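Local coordinates for PD-1 Binding Miniprotein GR918.2 (Synthetic construct, PDB 6V67) that is a computationally designed, disulfide-bonded miniprotein that binds the immune receptor PD-1 and probably serves as a synthetic agonist of it, at residues Y17-K20 and E21-K24. Sequence-based numbering, arbitrary orientation.
Sequences YGNK and EQCK
G18 lays its CA against the side-chain carbonyl of Q22, with CA 3.4 Å from OE1, at the point where the chain leaves its strand and turns into a helix. N19 follows at the N-cap, and its bonds with Q22 run both ways, which defines a capping box. Q22 N donates to N19 OD1 at 2.8 Å, meeting that carbonyl almost head-on (C=O...N angle 176°). In return, N19 N reaches Q22 OE1 at 3.0 Å, tilted 24° out of the plane of the glutamine amide. With CG between the backbone N and the carbonyl carbon (chi1 68°), N19 turns OD1 back to the amide N-H of Q22. The carboxylate of E21 stands nearly perpendicular to the N19 amide, its OE2 lying 3.4 Å from N19 CG. Helical bonding begins with C23 N to N19 O and continues with K24 N to K20 O, the latter 2.8 Å long. K20 and K24 extend side by side in the same direction, while E21 OE1 lies 4.5 Å from K20 NZ, too long for a salt bridge, though the carboxylate could partly offset the neighbouring positive charges. The turn thus joins edge strand 12-18 to helix 20-33, with C23 disulfide-bonded to C5 and both K20 and C23 touching C3, tying the helix start to central strand 3-9.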
ATOM      1  N   TYR A  17      -6.204  -3.650  -4.812  1.00  9.89           N
ATOM      2  CA  TYR A  17      -7.495  -4.136  -4.344  1.00 11.18           C
ATOM      3  C   TYR A  17      -7.314  -5.620  -4.067  1.00 11.97           C
ATOM      4  O   TYR A  17      -6.901  -6.370  -4.947  1.00 13.20           O
ATOM      5  CB  TYR A  17      -8.588  -3.906  -5.390  1.00 14.06           C
ATOM      6  CG  TYR A  17      -8.712  -2.461  -5.789  1.00 18.07           C
ATOM      7  CD1 TYR A  17      -7.733  -1.851  -6.549  1.00 19.32           C
ATOM      8  CD2 TYR A  17      -9.792  -1.698  -5.377  1.00 19.51           C
ATOM      9  CE1 TYR A  17      -7.834  -0.533  -6.890  1.00 20.68           C
ATOM     10  CE2 TYR A  17      -9.901  -0.369  -5.731  1.00 20.70           C
ATOM     11  CZ  TYR A  17      -8.921   0.208  -6.498  1.00 21.28           C
ATOM     12  OH  TYR A  17      -9.004   1.543  -6.859  1.00 22.56           O
ATOM     13  N   GLY A  18      -7.568  -6.032  -2.841  1.00 12.72           N
ATOM     14  CA  GLY A  18      -7.403  -7.423  -2.470  1.00 14.82           C
ATOM     15  C   GLY A  18      -7.994  -7.659  -1.096  1.00 15.83           C
ATOM     16  O   GLY A  18      -8.693  -6.804  -0.558  1.00 16.92           O
ATOM     17  N   ASN A  19      -7.704  -8.823  -0.514  1.00 16.49           N
ATOM     18  CA  ASN A  19      -8.187  -9.083   0.836  1.00 16.61           C
ATOM     19  C   ASN A  19      -7.262  -8.421   1.855  1.00 15.72           C
ATOM     20  O   ASN A  19      -6.239  -7.833   1.509  1.00 14.32           O
ATOM     21  CB  ASN A  19      -8.388 -10.584   1.071  1.00 17.73           C
ATOM     22  CG  ASN A  19      -7.090 -11.384   1.099  1.00 19.14           C
ATOM     23  OD1 ASN A  19      -6.003 -10.858   1.289  1.00 18.86           O
ATOM     24  ND2 ASN A  19      -7.227 -12.697   0.948  1.00 21.09           N
ATOM     25  N   LYS A  20      -7.633  -8.495   3.133  0.59 16.04           N
ATOM     26  CA  LYS A  20      -6.841  -7.775   4.120  0.59 16.82           C
ATOM     27  C   LYS A  20      -5.420  -8.324   4.187  0.59 15.64           C
ATOM     28  O   LYS A  20      -4.467  -7.561   4.360  0.59 15.20           O
ATOM     29  CB  LYS A  20      -7.527  -7.737   5.488  0.59 18.82           C
ATOM     30  CG  LYS A  20      -7.428  -8.992   6.301  0.59 19.73           C
ATOM     31  CD  LYS A  20      -8.193  -8.832   7.605  0.59 20.35           C
ATOM     32  CE  LYS A  20      -8.127 -10.086   8.433  0.59 20.87           C
ATOM     33  NZ  LYS A  20      -9.121 -10.031   9.522  0.59 20.89           N
ATOM     34  N   GLU A  21      -5.247  -9.636   4.029  1.00 15.74           N
ATOM     35  CA  GLU A  21      -3.894 -10.182   4.058  1.00 15.31           C
ATOM     36  C   GLU A  21      -3.044  -9.595   2.940  1.00 13.74           C
ATOM     37  O   GLU A  21      -1.868  -9.269   3.144  1.00 13.72           O
ATOM     38  CB  GLU A  21      -3.931 -11.701   3.964  1.00 17.30           C
ATOM     39  CG  GLU A  21      -4.453 -12.391   5.206  1.00 20.12           C
ATOM     40  CD  GLU A  21      -5.961 -12.200   5.423  1.00 22.08           C
ATOM     41  OE1 GLU A  21      -6.363 -12.063   6.599  1.00 23.50           O
ATOM     42  OE2 GLU A  21      -6.742 -12.192   4.431  1.00 22.26           O
ATOM     43  N   GLN A  22      -3.624  -9.468   1.752  1.00 13.26           N
ATOM     44  CA  GLN A  22      -2.879  -8.941   0.618  1.00 12.56           C
ATOM     45  C   GLN A  22      -2.590  -7.462   0.787  1.00 11.73           C
ATOM     46  O   GLN A  22      -1.527  -6.992   0.368  1.00 11.42           O
ATOM     47  CB  GLN A  22      -3.627  -9.224  -0.682  1.00 14.21           C
ATOM     48  CG  GLN A  22      -3.692 -10.713  -0.965  1.00 16.60           C
ATOM     49  CD  GLN A  22      -4.733 -11.093  -1.993  1.00 19.69           C
ATOM     50  OE1 GLN A  22      -5.745 -10.411  -2.162  1.00 20.31           O
ATOM     51  NE2 GLN A  22      -4.497 -12.201  -2.682  1.00 21.59           N
ATOM     52  N   CYS A  23      -3.521  -6.705   1.381  1.00 11.40           N
ATOM     53  CA  CYS A  23      -3.247  -5.293   1.626  1.00 10.91           C
ATOM     54  C   CYS A  23      -2.276  -5.085   2.775  1.00 10.33           C
ATOM     55  O   CYS A  23      -1.463  -4.161   2.726  1.00 10.31           O
ATOM     56  CB  CYS A  23      -4.523  -4.472   1.797  1.00 11.09           C
ATOM     57  SG  CYS A  23      -5.152  -3.738   0.254  1.00 11.37           S
ATOM     58  N   LYS A  24      -2.311  -5.932   3.801  1.00 10.42           N
ATOM     59  CA  LYS A  24      -1.261  -5.858   4.816  1.00 10.43           C
ATOM     60  C   LYS A  24       0.106  -6.128   4.197  1.00 10.92           C
ATOM     61  O   LYS A  24       1.088  -5.438   4.501  1.00 11.17           O
ATOM     62  CB  LYS A  24      -1.530  -6.845   5.955  1.00 11.14           C
ATOM     63  CG  LYS A  24      -2.715  -6.495   6.841  1.00 11.46           C
ATOM     64  CD  LYS A  24      -3.038  -7.647   7.775  1.00 12.13           C
ATOM     65  CE  LYS A  24      -4.249  -7.362   8.636  1.00 12.81           C
ATOM     66  NZ  LYS A  24      -4.572  -8.534   9.475  1.00 12.94           N
TER